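Shikimate dehydrogenase (NADP(+)) (Thermus thermophilus, PDB 2D5C) catalyses the reversible NADPH-linked reduction of 3-dehydroshikimate to shikimate, the fourth of seven steps in the chorismate pathway. Local coordinates at residues Glu34-Pro39 and Pro44-Glu49; Leu105-Ala110 and Lys224-Leu229; Glu141-Asn146 and Leu166-Glu171; Ser187-Pro192 and Leu215-Ala220; Ala239-Leu242 and Leu246-Asp249. All coordinates share one frame; numbering follows the deposited sequence.

Interaction 1: Glu34-Pro39 and Pro44-Glu49; sequences EAWDTP and PGRLKE
Arg46 lays its guanidinium flat on the indole of Trp36, the two planes only 8° apart, in a beta-alpha unit of the shikimate-binding domain. Trp36 belongs to strand 31-37, an outermost strand of the mixed sheet within this chain. The chain then turns back into helix 43-53, which carries Arg46. Packing is tight along the arginine. Arg46 CD sits over the six-membered ring of Trp36, 3.5 Å from its centroid, in a CH-pi contact, while Arg46 CZ lies over the five-membered ring as a cation-pi partner. With CG anti to the backbone N (chi1 -173°) and the chain bent at the next two torsions, the guanidinium folds back over the ring instead of running straight out. Its edge is held as well. Arg46 NE donates to Thr38 OG1 at a doubtfully short 2.5 Å, and Arg46 NH2 reaches Asp37 O at 3.2 Å. Thr38, which packs on Leu7 and Leu63, spends its own proton on Trp36 O, 3.0 Å from OG1. The Glu49 side is looser and partly open to solvent: its carboxylate meets the indole at its edge, turned 58° from the ring plane, with Glu49 OE2 3.6 Å from Trp36 CH2. Asp37 takes little part; its OD1 is hydrogen-bonded to His9 ND1. The remaining guanidinium nitrogen, Arg46 NH1, makes a salt bridge within the helix to the syn lone pair of Glu49 OE1, 3.1 Å away.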
# COMPACT_ATOMS: atom_id res chain seq x y z
N GLU A 34 2.17 -7.30 -17.09
CA GLU A 34 2.52 -8.52 -17.80
C GLU A 34 2.00 -9.79 -17.12
O GLU A 34 1.63 -9.78 -15.94
CB GLU A 34 4.04 -8.63 -17.92
CG GLU A 34 4.73 -8.65 -16.55
CD GLU A 34 6.16 -9.15 -16.60
OE1 GLU A 34 6.39 -10.30 -17.02
OE2 GLU A 34 7.07 -8.38 -16.20
N ALA A 35 1.97 -10.88 -17.88
CA ALA A 35 1.56 -12.18 -17.37
C ALA A 35 2.86 -12.93 -17.13
O ALA A 35 3.66 -13.10 -18.05
CB ALA A 35 0.71 -12.91 -18.41
N TRP A 36 3.09 -13.37 -15.90
CA TRP A 36 4.32 -14.07 -15.55
C TRP A 36 4.02 -15.47 -15.02
O TRP A 36 3.58 -15.62 -13.88
CB TRP A 36 5.09 -13.27 -14.49
CG TRP A 36 6.52 -13.69 -14.28
CD1 TRP A 36 7.14 -14.80 -14.76
CD2 TRP A 36 7.50 -12.99 -13.49
NE1 TRP A 36 8.44 -14.84 -14.32
CE2 TRP A 36 8.69 -13.74 -13.55
CE3 TRP A 36 7.48 -11.80 -12.75
CZ2 TRP A 36 9.85 -13.35 -12.89
CZ3 TRP A 36 8.64 -11.41 -12.10
CH2 TRP A 36 9.81 -12.18 -12.17
N ASP A 37 4.25 -16.48 -15.86
CA ASP A 37 3.98 -17.86 -15.46
C ASP A 37 4.73 -18.19 -14.17
O ASP A 37 5.96 -18.12 -14.12
CB ASP A 37 4.41 -18.83 -16.56
CG ASP A 37 3.96 -20.25 -16.30
OD1 ASP A 37 2.74 -20.52 -16.42
OD2 ASP A 37 4.81 -21.10 -15.96
N THR A 38 3.97 -18.55 -13.14
CA THR A 38 4.55 -18.86 -11.84
C THR A 38 3.95 -20.11 -11.22
O THR A 38 2.81 -20.09 -10.74
CB THR A 38 4.36 -17.68 -10.86
OG1 THR A 38 4.99 -16.51 -11.39
CG2 THR A 38 4.98 -18.00 -9.50
N PRO A 39 4.69 -21.22 -11.24
CA PRO A 39 4.21 -22.47 -10.65
C PRO A 39 4.35 -22.37 -9.14
O PRO A 39 5.22 -21.66 -8.64
CB PRO A 39 5.14 -23.53 -11.24
CG PRO A 39 5.58 -22.91 -12.54
CD PRO A 39 5.84 -21.49 -12.13
N PRO A 44 7.64 -18.65 -3.83
CA PRO A 44 8.51 -17.98 -2.86
C PRO A 44 9.55 -17.07 -3.50
O PRO A 44 9.70 -15.91 -3.11
CB PRO A 44 9.15 -19.16 -2.12
CG PRO A 44 8.03 -20.16 -2.11
CD PRO A 44 7.54 -20.09 -3.54
N GLY A 45 10.27 -17.59 -4.49
CA GLY A 45 11.28 -16.78 -5.16
C GLY A 45 10.64 -15.66 -5.96
O GLY A 45 11.23 -14.59 -6.11
N ARG A 46 9.44 -15.92 -6.46
CA ARG A 46 8.70 -14.95 -7.27
C ARG A 46 8.28 -13.74 -6.43
O ARG A 46 8.34 -12.61 -6.90
CB ARG A 46 7.46 -15.62 -7.87
CG ARG A 46 6.70 -14.75 -8.87
CD ARG A 46 7.45 -14.58 -10.19
NE ARG A 46 7.40 -15.80 -11.00
CZ ARG A 46 8.45 -16.56 -11.29
NH1 ARG A 46 9.65 -16.23 -10.85
NH2 ARG A 46 8.29 -17.65 -12.03
N LEU A 47 7.84 -13.98 -5.20
CA LEU A 47 7.42 -12.87 -4.34
C LEU A 47 8.63 -12.06 -3.91
O LEU A 47 8.52 -10.85 -3.65
CB LEU A 47 6.66 -13.40 -3.12
CG LEU A 47 5.32 -14.08 -3.38
CD1 LEU A 47 4.76 -14.61 -2.07
CD2 LEU A 47 4.33 -13.11 -4.03
N LYS A 48 9.79 -12.71 -3.84
CA LYS A 48 11.02 -12.01 -3.47
C LYS A 48 11.31 -10.97 -4.54
O LYS A 48 11.72 -9.85 -4.24
CB LYS A 48 12.20 -12.99 -3.39
CG LYS A 48 12.53 -13.48 -1.99
CD LYS A 48 13.87 -12.91 -1.51
CE LYS A 48 15.03 -13.42 -2.37
NZ LYS A 48 16.34 -12.85 -1.95
N GLU A 49 11.09 -11.35 -5.79
CA GLU A 49 11.32 -10.45 -6.91
C GLU A 49 10.29 -9.34 -6.89
O GLU A 49 10.61 -8.18 -7.17
CB GLU A 49 11.23 -11.22 -8.22
CG GLU A 49 12.36 -12.21 -8.42
CD GLU A 49 12.04 -13.22 -9.50
OE1 GLU A 49 11.07 -13.99 -9.33
OE2 GLU A 49 12.77 -13.26 -10.51

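Interaction 2: Leu105-Ala110 and Lys224-Leu229; sequences LEALKA and KVQTGL. With SO4 (sulfate ion), chain D.
Gln226 NE2 donates to Ala107 O at 2.8 Å, an almost straight bond (175° at the hydrogen). The acceptor lies in the plane of the glutamine amide, but the donor comes in above the carbonyl plane of Ala107. The chain gets there by being stretched: CG is anti to the backbone N (chi1 -177°) and the amide continues straight out from strand 224-226 to the last turn of helix 100-110. Gln226 OE1 stays beside Ala107 CB, 4.0 Å away, and 4.2 Å from Leu108 CD2; the Leu108 side chain also packs on Val203. Strand 224-226 is an outer strand of the parallel sheet of the Rossmann-type NADP-binding domain, so the bond ties this strand to the helix that begins at Asp100, which binds shikimate. With a leucine in place of Gln226, Ala107 O would probably lose this donor and the helix end its polar tie to the strand. The chain then passes through Gly228, which binds NADP, into helix 229-244. A sulfate ion, probably from the crystallisation liquor, sits at Thr227, also held by Arg258. Thr227 N donates to sulfate O4 and Thr227 OG1 to O1, both at 2.8 Å, while OG1 weakly caps Leu229 N.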
# COMPACT_ATOMS: atom_id res chain seq x y z
N LEU A 105 -19.75 -8.50 -5.64
CA LEU A 105 -20.95 -7.74 -5.30
C LEU A 105 -21.15 -6.56 -6.27
O LEU A 105 -22.28 -6.28 -6.66
CB LEU A 105 -20.86 -7.23 -3.85
CG LEU A 105 -20.91 -8.29 -2.75
CD1 LEU A 105 -20.88 -7.63 -1.36
CD2 LEU A 105 -22.18 -9.11 -2.90
N GLU A 106 -20.07 -5.90 -6.66
CA GLU A 106 -20.18 -4.77 -7.58
C GLU A 106 -20.68 -5.28 -8.94
O GLU A 106 -21.53 -4.64 -9.57
CB GLU A 106 -18.82 -4.09 -7.78
CG GLU A 106 -18.17 -3.54 -6.51
CD GLU A 106 -18.79 -2.23 -6.03
OE1 GLU A 106 -18.10 -1.49 -5.30
OE2 GLU A 106 -19.96 -1.95 -6.38
N ALA A 107 -20.15 -6.42 -9.37
CA ALA A 107 -20.55 -7.02 -10.65
C ALA A 107 -22.03 -7.40 -10.63
O ALA A 107 -22.75 -7.19 -11.61
CB ALA A 107 -19.70 -8.24 -10.96
N LEU A 108 -22.50 -7.95 -9.51
CA LEU A 108 -23.91 -8.33 -9.39
C LEU A 108 -24.80 -7.11 -9.61
O LEU A 108 -25.78 -7.18 -10.35
CB LEU A 108 -24.23 -8.92 -8.02
CG LEU A 108 -23.87 -10.36 -7.67
CD1 LEU A 108 -24.65 -10.75 -6.41
CD2 LEU A 108 -24.26 -11.31 -8.81
N LYS A 109 -24.48 -6.00 -8.95
CA LYS A 109 -25.29 -4.79 -9.12
C LYS A 109 -25.25 -4.31 -10.57
O LYS A 109 -26.27 -3.90 -11.12
CB LYS A 109 -24.79 -3.68 -8.19
CG LYS A 109 -24.92 -4.01 -6.72
CD LYS A 109 -24.55 -2.81 -5.87
CE LYS A 109 -24.68 -3.13 -4.39
NZ LYS A 109 -24.38 -1.94 -3.55
N ALA A 110 -24.08 -4.38 -11.18
CA ALA A 110 -23.91 -3.95 -12.56
C ALA A 110 -24.72 -4.82 -13.52
O ALA A 110 -25.03 -4.40 -14.64
CB ALA A 110 -22.43 -4.00 -12.95
N LYS A 224 -31.96 -15.70 -15.03
CA LYS A 224 -31.26 -14.50 -15.45
C LYS A 224 -29.78 -14.87 -15.31
O LYS A 224 -29.42 -15.54 -14.34
CB LYS A 224 -31.61 -13.33 -14.52
CG LYS A 224 -31.12 -11.98 -15.02
CD LYS A 224 -31.49 -10.87 -14.04
CE LYS A 224 -31.03 -9.51 -14.54
NZ LYS A 224 -31.65 -9.16 -15.85
N VAL A 225 -28.93 -14.46 -16.24
CA VAL A 225 -27.53 -14.85 -16.15
C VAL A 225 -26.50 -13.73 -16.30
O VAL A 225 -26.79 -12.67 -16.85
CB VAL A 225 -27.15 -15.93 -17.22
CG1 VAL A 225 -27.99 -17.18 -17.03
CG2 VAL A 225 -27.32 -15.36 -18.63
N GLN A 226 -25.30 -14.00 -15.80
CA GLN A 226 -24.19 -13.06 -15.92
C GLN A 226 -22.92 -13.85 -16.15
O GLN A 226 -22.67 -14.84 -15.47
CB GLN A 226 -24.04 -12.20 -14.66
CG GLN A 226 -22.94 -11.16 -14.81
CD GLN A 226 -22.81 -10.26 -13.61
OE1 GLN A 226 -22.47 -10.71 -12.51
NE2 GLN A 226 -23.08 -8.97 -13.80
N THR A 227 -22.11 -13.42 -17.11
CA THR A 227 -20.85 -14.09 -17.41
C THR A 227 -19.83 -13.71 -16.35
O THR A 227 -20.13 -12.93 -15.45
CB THR A 227 -20.28 -13.69 -18.78
OG1 THR A 227 -19.89 -12.31 -18.73
CG2 THR A 227 -21.33 -13.89 -19.89
N GLY A 228 -18.62 -14.25 -16.47
CA GLY A 228 -17.58 -13.96 -15.50
C GLY A 228 -16.81 -12.68 -15.78
O GLY A 228 -15.97 -12.28 -14.98
N LEU A 229 -17.10 -12.02 -16.90
CA LEU A 229 -16.37 -10.80 -17.22
C LEU A 229 -16.63 -9.62 -16.27
O LEU A 229 -15.69 -8.90 -15.90
CB LEU A 229 -16.64 -10.36 -18.67
CG LEU A 229 -16.12 -11.26 -19.80
CD1 LEU A 229 -16.25 -10.50 -21.12
CD2 LEU A 229 -14.66 -11.65 -19.55
S SO4 D . -22.85 -10.16 -19.42
O1 SO4 D . -21.26 -10.10 -19.77
O2 SO4 D . -23.21 -8.80 -19.07
O3 SO4 D . -23.52 -10.62 -20.45
O4 SO4 D . -22.89 -10.98 -18.23

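Interaction 3: Glu141-Asn146 and Leu166-Glu171; sequences EVWVWN and LEKARE
Strand 142-145 of the NADP-binding domain points two tryptophans, Trp143 and Trp145, at the 3-10 segment 166-171. Leu166 covers one face of Trp145: its CD1 stands over the six-membered ring, 3.9 Å from the centroid, in a CH-pi contact, and its CB reaches NE1 at 3.7 Å. The backbone takes part too, with Leu166 N 3.4 Å from Trp145 CD1. A serine in place of Trp145 would probably open a gap above Leu166 and leave its CD1 without an aromatic surface to rest on. The 3-10 segment lies in the connection that carries the chain from strand 162-163 across to strand 174-177, on the other side of strand 119-122, as in a Rossmann fold. Val144, facing the other way, packs on helix 149-159, and Asn146, just after Trp145, belongs to the NADP site. Lys168 crosses Trp143 at about a right angle. Bends at its second and third torsions (-73° and -66°) bring Lys168 CE over the indole face, 3.6 Å from Trp143 CH2, while Lys168 O approaches CZ3 at 3.4 Å. Glu171 CB meets the ring at its edge. Its carboxylate forms a salt bridge with Lys168, whose NZ comes from above the carboxylate plane.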
# COMPACT_ATOMS: atom_id res chain seq x y z
N GLU A 141 -28.83 -15.39 2.63
CA GLU A 141 -28.77 -16.75 3.14
C GLU A 141 -27.90 -17.47 2.11
O GLU A 141 -28.25 -17.52 0.93
CB GLU A 141 -30.16 -17.38 3.14
CG GLU A 141 -30.19 -18.84 3.55
CD GLU A 141 -31.60 -19.41 3.61
OE1 GLU A 141 -31.75 -20.57 4.04
OE2 GLU A 141 -32.55 -18.70 3.22
N VAL A 142 -26.78 -18.03 2.54
CA VAL A 142 -25.86 -18.70 1.62
C VAL A 142 -25.73 -20.20 1.87
O VAL A 142 -25.64 -20.64 3.03
CB VAL A 142 -24.44 -18.06 1.72
CG1 VAL A 142 -23.52 -18.60 0.63
CG2 VAL A 142 -24.54 -16.55 1.60
N TRP A 143 -25.74 -20.98 0.79
CA TRP A 143 -25.56 -22.42 0.86
C TRP A 143 -24.28 -22.69 0.08
O TRP A 143 -23.95 -21.95 -0.85
CB TRP A 143 -26.69 -23.18 0.18
CG TRP A 143 -28.02 -22.99 0.80
CD1 TRP A 143 -28.30 -22.48 2.03
CD2 TRP A 143 -29.28 -23.33 0.21
NE1 TRP A 143 -29.67 -22.47 2.24
CE2 TRP A 143 -30.29 -23.00 1.14
CE3 TRP A 143 -29.65 -23.89 -1.02
CZ2 TRP A 143 -31.64 -23.20 0.88
CZ3 TRP A 143 -31.00 -24.10 -1.28
CH2 TRP A 143 -31.98 -23.75 -0.33
N VAL A 144 -23.56 -23.75 0.45
CA VAL A 144 -22.33 -24.09 -0.24
C VAL A 144 -22.23 -25.60 -0.50
O VAL A 144 -22.72 -26.41 0.27
CB VAL A 144 -21.07 -23.66 0.58
CG1 VAL A 144 -21.08 -22.15 0.81
CG2 VAL A 144 -21.08 -24.39 1.94
N TRP A 145 -21.60 -25.94 -1.60
CA TRP A 145 -21.40 -27.34 -1.97
C TRP A 145 -20.00 -27.44 -2.58
O TRP A 145 -19.49 -26.47 -3.14
CB TRP A 145 -22.44 -27.77 -3.01
CG TRP A 145 -22.19 -29.13 -3.56
CD1 TRP A 145 -22.63 -30.32 -3.04
CD2 TRP A 145 -21.41 -29.45 -4.72
NE1 TRP A 145 -22.16 -31.36 -3.81
CE2 TRP A 145 -21.41 -30.86 -4.84
CE3 TRP A 145 -20.71 -28.68 -5.66
CZ2 TRP A 145 -20.74 -31.51 -5.88
CZ3 TRP A 145 -20.04 -29.34 -6.69
CH2 TRP A 145 -20.06 -30.74 -6.79
N ASN A 146 -19.40 -28.61 -2.46
CA ASN A 146 -18.07 -28.86 -3.01
C ASN A 146 -17.99 -30.36 -3.33
O ASN A 146 -18.59 -31.16 -2.62
CB ASN A 146 -17.00 -28.50 -2.00
CG ASN A 146 -15.61 -28.45 -2.61
OD1 ASN A 146 -15.35 -27.66 -3.50
ND2 ASN A 146 -14.72 -29.32 -2.13
N LEU A 166 -25.83 -31.46 -3.49
CA LEU A 166 -26.04 -30.80 -4.77
C LEU A 166 -27.48 -30.61 -5.27
O LEU A 166 -27.77 -29.62 -5.94
CB LEU A 166 -25.22 -31.49 -5.85
CG LEU A 166 -25.11 -30.75 -7.19
CD1 LEU A 166 -24.38 -29.42 -6.99
CD2 LEU A 166 -24.34 -31.62 -8.18
N GLU A 167 -28.38 -31.53 -4.93
CA GLU A 167 -29.76 -31.41 -5.41
C GLU A 167 -30.53 -30.22 -4.85
O GLU A 167 -31.58 -29.86 -5.36
CB GLU A 167 -30.54 -32.72 -5.18
CG GLU A 167 -30.95 -33.01 -3.74
CD GLU A 167 -29.98 -33.93 -3.01
OE1 GLU A 167 -30.35 -34.43 -1.93
OE2 GLU A 167 -28.86 -34.15 -3.51
N LYS A 168 -29.99 -29.60 -3.81
CA LYS A 168 -30.64 -28.44 -3.22
C LYS A 168 -30.54 -27.26 -4.19
O LYS A 168 -31.15 -26.22 -3.96
CB LYS A 168 -29.98 -28.08 -1.89
CG LYS A 168 -30.40 -28.99 -0.75
CD LYS A 168 -31.83 -28.69 -0.30
CE LYS A 168 -31.92 -27.30 0.31
NZ LYS A 168 -33.28 -27.03 0.87
N ALA A 169 -29.77 -27.43 -5.26
CA ALA A 169 -29.62 -26.35 -6.24
C ALA A 169 -30.99 -26.00 -6.84
O ALA A 169 -31.21 -24.88 -7.30
CB ALA A 169 -28.65 -26.78 -7.37
N ARG A 170 -31.91 -26.96 -6.83
CA ARG A 170 -33.25 -26.72 -7.38
C ARG A 170 -34.03 -25.72 -6.55
O ARG A 170 -35.01 -25.13 -7.03
CB ARG A 170 -34.03 -28.04 -7.46
CG ARG A 170 -33.48 -29.01 -8.49
CD ARG A 170 -34.16 -30.38 -8.42
NE ARG A 170 -34.13 -30.94 -7.08
CZ ARG A 170 -34.32 -32.23 -6.79
NH1 ARG A 170 -34.55 -33.09 -7.77
NH2 ARG A 170 -34.30 -32.64 -5.53
N GLU A 171 -33.60 -25.51 -5.30
CA GLU A 171 -34.27 -24.58 -4.41
C GLU A 171 -33.54 -23.25 -4.23
O GLU A 171 -34.00 -22.37 -3.50
CB GLU A 171 -34.47 -25.23 -3.04
CG GLU A 171 -35.34 -26.46 -3.09
CD GLU A 171 -35.15 -27.36 -1.89
OE1 GLU A 171 -35.24 -26.85 -0.75
OE2 GLU A 171 -34.91 -28.57 -2.08

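Interaction 4: Ser187-Pro192 and Leu215-Ala220; sequences SASPLP and LREAKA
Glu217 reaches from helix 213-220 to Ser189 in the loop that leads from strand 174-177 to strand 201-204 of the Rossmann-type NADP-binding domain. The helix is the crossover of a beta-alpha-beta unit, between strands 201-204 and 224-226, so the contact fastens an outlying loop to its flank. Glu217 gives up the most surface. Its chain runs straight out beyond CG (chi2 173°), which brings the carboxylate up to Ser189 OG, with Leu191 O a little beyond. Glu217 OE1 is 2.9 Å from Ser189 OG and 3.3 Å from Ser189 CB, lying alongside the serine side chain. Ser189, next in buried area, holds OG anti to its own backbone nitrogen (chi1 166°), on the helix side. That hydroxyl has a second possible acceptor in Leu191 O, 3.2 Å from Ser189 OG. Leu191 itself contributes little side-chain surface here; its isobutyl group packs on Leu166, Leu175 and Phe196 instead. The touching is therefore polar and small, about 89 Å² in all, though Glu217 also packs on Phe196 and has a long, weak ion pair with Arg213. A water molecule completes the link, lying 2.7 Å from Leu191 O and 2.5 Å from the other carboxylate oxygen, Glu217 OE2.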
# COMPACT_ATOMS: atom_id res chain seq x y z
N SER A 187 -18.41 -29.11 -23.13
CA SER A 187 -19.21 -30.29 -22.85
C SER A 187 -19.44 -30.54 -21.37
O SER A 187 -20.23 -31.40 -20.99
CB SER A 187 -18.55 -31.55 -23.45
OG SER A 187 -17.68 -32.16 -22.51
N ALA A 188 -18.76 -29.77 -20.53
CA ALA A 188 -18.86 -29.99 -19.10
C ALA A 188 -19.53 -28.88 -18.30
O ALA A 188 -19.33 -27.69 -18.56
CB ALA A 188 -17.46 -30.24 -18.54
N SER A 189 -20.31 -29.31 -17.33
CA SER A 189 -21.01 -28.40 -16.43
C SER A 189 -21.00 -29.03 -15.05
O SER A 189 -21.15 -30.25 -14.90
CB SER A 189 -22.46 -28.20 -16.91
OG SER A 189 -23.25 -27.59 -15.89
N PRO A 190 -20.84 -28.21 -14.00
CA PRO A 190 -20.80 -28.70 -12.62
C PRO A 190 -22.14 -29.20 -12.10
O PRO A 190 -22.20 -29.90 -11.08
CB PRO A 190 -20.30 -27.49 -11.84
CG PRO A 190 -20.92 -26.33 -12.62
CD PRO A 190 -20.65 -26.74 -14.05
N LEU A 191 -23.21 -28.88 -12.83
CA LEU A 191 -24.54 -29.25 -12.40
C LEU A 191 -25.39 -29.92 -13.49
O LEU A 191 -25.51 -29.39 -14.59
CB LEU A 191 -25.24 -27.97 -11.92
CG LEU A 191 -26.54 -28.04 -11.12
CD1 LEU A 191 -26.22 -28.47 -9.70
CD2 LEU A 191 -27.20 -26.67 -11.10
N PRO A 192 -25.97 -31.10 -13.20
CA PRO A 192 -26.82 -31.78 -14.19
C PRO A 192 -27.97 -30.82 -14.49
O PRO A 192 -28.47 -30.17 -13.58
CB PRO A 192 -27.33 -33.00 -13.43
CG PRO A 192 -26.24 -33.27 -12.44
CD PRO A 192 -25.86 -31.89 -11.97
N LEU A 215 -23.79 -21.73 -18.16
CA LEU A 215 -24.56 -20.51 -18.42
C LEU A 215 -25.62 -20.72 -19.49
O LEU A 215 -26.71 -20.18 -19.40
CB LEU A 215 -23.65 -19.35 -18.82
CG LEU A 215 -22.87 -18.68 -17.68
CD1 LEU A 215 -21.96 -17.62 -18.27
CD2 LEU A 215 -23.83 -18.06 -16.67
N ARG A 216 -25.28 -21.50 -20.52
CA ARG A 216 -26.24 -21.76 -21.58
C ARG A 216 -27.40 -22.57 -21.01
O ARG A 216 -28.55 -22.36 -21.38
CB ARG A 216 -25.56 -22.51 -22.74
CG ARG A 216 -24.61 -21.64 -23.55
CD ARG A 216 -23.72 -22.49 -24.46
NE ARG A 216 -22.81 -21.71 -25.30
CZ ARG A 216 -23.16 -21.15 -26.46
NH1 ARG A 216 -24.39 -21.29 -26.93
NH2 ARG A 216 -22.26 -20.48 -27.18
N GLU A 217 -27.11 -23.49 -20.10
CA GLU A 217 -28.17 -24.29 -19.48
C GLU A 217 -29.05 -23.39 -18.63
O GLU A 217 -30.28 -23.50 -18.65
CB GLU A 217 -27.57 -25.37 -18.59
CG GLU A 217 -26.96 -26.52 -19.36
CD GLU A 217 -26.22 -27.48 -18.44
OE1 GLU A 217 -25.49 -26.99 -17.56
OE2 GLU A 217 -26.37 -28.71 -18.60
N ALA A 218 -28.41 -22.51 -17.86
CA ALA A 218 -29.15 -21.61 -16.99
C ALA A 218 -30.04 -20.67 -17.80
O ALA A 218 -31.21 -20.46 -17.46
CB ALA A 218 -28.18 -20.80 -16.13
N LYS A 219 -29.50 -20.11 -18.87
CA LYS A 219 -30.31 -19.20 -19.68
C LYS A 219 -31.50 -19.94 -20.30
O LYS A 219 -32.63 -19.46 -20.25
CB LYS A 219 -29.44 -18.55 -20.76
CG LYS A 219 -30.16 -17.51 -21.59
CD LYS A 219 -29.18 -16.56 -22.26
CE LYS A 219 -28.23 -17.29 -23.19
NZ LYS A 219 -27.25 -16.35 -23.82
N ALA A 220 -31.26 -21.13 -20.84
CA ALA A 220 -32.34 -21.92 -21.45
C ALA A 220 -33.40 -22.38 -20.44
O ALA A 220 -34.55 -22.66 -20.81
CB ALA A 220 -31.75 -23.14 -22.17
O HOH W 1 -24.98 -30.18 -17.08

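Interaction 5: Ala239-Leu242 and Leu246-Asp249; sequences AFRL and LLPD. With SO4 (sulfate ion), chain F.
Leu246 brings its carbonyl oxygen against helix 229-244, where it comes 3.0 Å from Arg241 CA in a CA-H...O contact. Leu246 O also lies at the edge of the Phe240 ring, in its plane, 3.6 Å from CD2. The distance from Leu246 O to Arg241 N, 3.4 Å, goes with a poor angle and makes no hydrogen bond. The Leu246 side chain leaves in another direction, to Leu27 and to Leu29 of the second subunit. Leu247 follows and runs obliquely beside Arg241, its CB 4.0 Å from Arg241 CD. Its CD1 lies over one face of the guanidinium; over the opposite face is O3 of a sulfate ion. Arg241 NE donates to sulfate O1 at 3.1 Å, with a bent angle of 138°, and Glu91 N of the second subunit binds the same ion. The bend at chi3 (60°) of an otherwise extended chain turns the guanidinium to this position. These residues form a tight helix-loop-helix connection between helices 229-244 and 250-260 at the dimer contact: Thr244 OG1 bonds both Phe240 O and Leu246 N at the turn, and Leu242 O receives Arg55 NH2 of the second subunit. Pro248 comes next, its ring packed obliquely on Phe240, with CD 3.7 Å from Phe240 CD2 and CG 3.8 Å from Phe240 CB. Its ring also touches Ala23 and Ala237, while Phe240 also packs on helix 16-26. Asp249 ends the loop as N-cap of helix 250-260, its OD2 accepting from Gly252 N.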
# COMPACT_ATOMS: atom_id res chain seq x y z
N ALA A 239 -8.43 -3.64 -7.57
CA ALA A 239 -7.02 -3.90 -7.26
C ALA A 239 -6.19 -2.70 -7.70
O ALA A 239 -5.25 -2.29 -7.02
CB ALA A 239 -6.53 -5.16 -7.98
N PHE A 240 -6.53 -2.14 -8.86
CA PHE A 240 -5.81 -0.98 -9.37
C PHE A 240 -5.92 0.20 -8.39
O PHE A 240 -4.95 0.94 -8.19
CB PHE A 240 -6.35 -0.57 -10.74
CG PHE A 240 -5.41 0.31 -11.51
CD1 PHE A 240 -4.56 -0.22 -12.47
CD2 PHE A 240 -5.37 1.68 -11.25
CE1 PHE A 240 -3.66 0.60 -13.17
CE2 PHE A 240 -4.48 2.51 -11.93
CZ PHE A 240 -3.62 1.97 -12.89
N ARG A 241 -7.10 0.38 -7.80
CA ARG A 241 -7.28 1.46 -6.84
C ARG A 241 -6.45 1.16 -5.60
O ARG A 241 -5.89 2.07 -5.01
CB ARG A 241 -8.75 1.65 -6.47
CG ARG A 241 -8.99 2.86 -5.58
CD ARG A 241 -10.46 3.05 -5.29
NE ARG A 241 -11.02 1.89 -4.59
CZ ARG A 241 -12.31 1.72 -4.34
NH1 ARG A 241 -13.20 2.63 -4.73
NH2 ARG A 241 -12.72 0.63 -3.70
N LEU A 242 -6.37 -0.11 -5.20
CA LEU A 242 -5.54 -0.43 -4.03
C LEU A 242 -4.10 -0.03 -4.31
O LEU A 242 -3.42 0.54 -3.45
CB LEU A 242 -5.57 -1.93 -3.70
CG LEU A 242 -6.87 -2.54 -3.18
CD1 LEU A 242 -6.64 -4.01 -2.88
CD2 LEU A 242 -7.33 -1.81 -1.94
N LEU A 246 -6.34 5.28 -7.39
CA LEU A 246 -7.21 5.70 -8.50
C LEU A 246 -8.08 4.55 -8.98
O LEU A 246 -7.60 3.43 -9.10
CB LEU A 246 -6.35 6.20 -9.67
CG LEU A 246 -5.51 7.46 -9.41
CD1 LEU A 246 -4.58 7.70 -10.58
CD2 LEU A 246 -6.43 8.64 -9.19
N LEU A 247 -9.35 4.83 -9.26
CA LEU A 247 -10.26 3.79 -9.75
C LEU A 247 -10.49 3.89 -11.26
O LEU A 247 -11.14 4.83 -11.74
CB LEU A 247 -11.61 3.87 -9.02
CG LEU A 247 -12.64 2.77 -9.32
CD1 LEU A 247 -12.16 1.42 -8.80
CD2 LEU A 247 -13.96 3.13 -8.66
N PRO A 248 -9.96 2.94 -12.04
CA PRO A 248 -10.17 3.00 -13.49
C PRO A 248 -11.64 2.60 -13.75
O PRO A 248 -12.27 1.97 -12.89
CB PRO A 248 -9.17 1.98 -14.03
CG PRO A 248 -9.10 0.96 -12.91
CD PRO A 248 -9.05 1.84 -11.68
N ASP A 249 -12.18 2.96 -14.91
CA ASP A 249 -13.58 2.63 -15.21
C ASP A 249 -13.77 1.13 -15.39
O ASP A 249 -13.21 0.54 -16.31
CB ASP A 249 -14.05 3.34 -16.48
CG ASP A 249 -15.54 3.18 -16.71
OD1 ASP A 249 -16.31 4.02 -16.21
OD2 ASP A 249 -15.93 2.19 -17.35
S SO4 F . -9.48 1.41 -1.24
O1 SO4 F . -8.82 0.88 -2.62
O2 SO4 F . -8.35 1.63 -0.36
O3 SO4 F . -10.18 2.49 -1.46
O4 SO4 F . -10.23 0.27 -0.78

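How the interactions relate
Along the chain, interaction 1 comes first, in the shikimate-binding domain, about 30 Å or more between centres from interactions 2, 3 and 4. Interaction 2 opens next and closes a long loop in which interactions 3 and 4 are nested; interaction 5 follows. Interactions 2 and 3 both reach the parallel sheet of the NADP-binding domain, their centres about 19 Å apart. Interaction 4 joins its neighbours by packing: Leu191 on Leu166 and Ala169 of interaction 3, Leu215 and Ala218 on strand 224-226 of interaction 2. From there the chain enters helix 229-244, which leads to interaction 5, beside helix 16-26 and the second subunit, and so connects the two domains that enclose the active site.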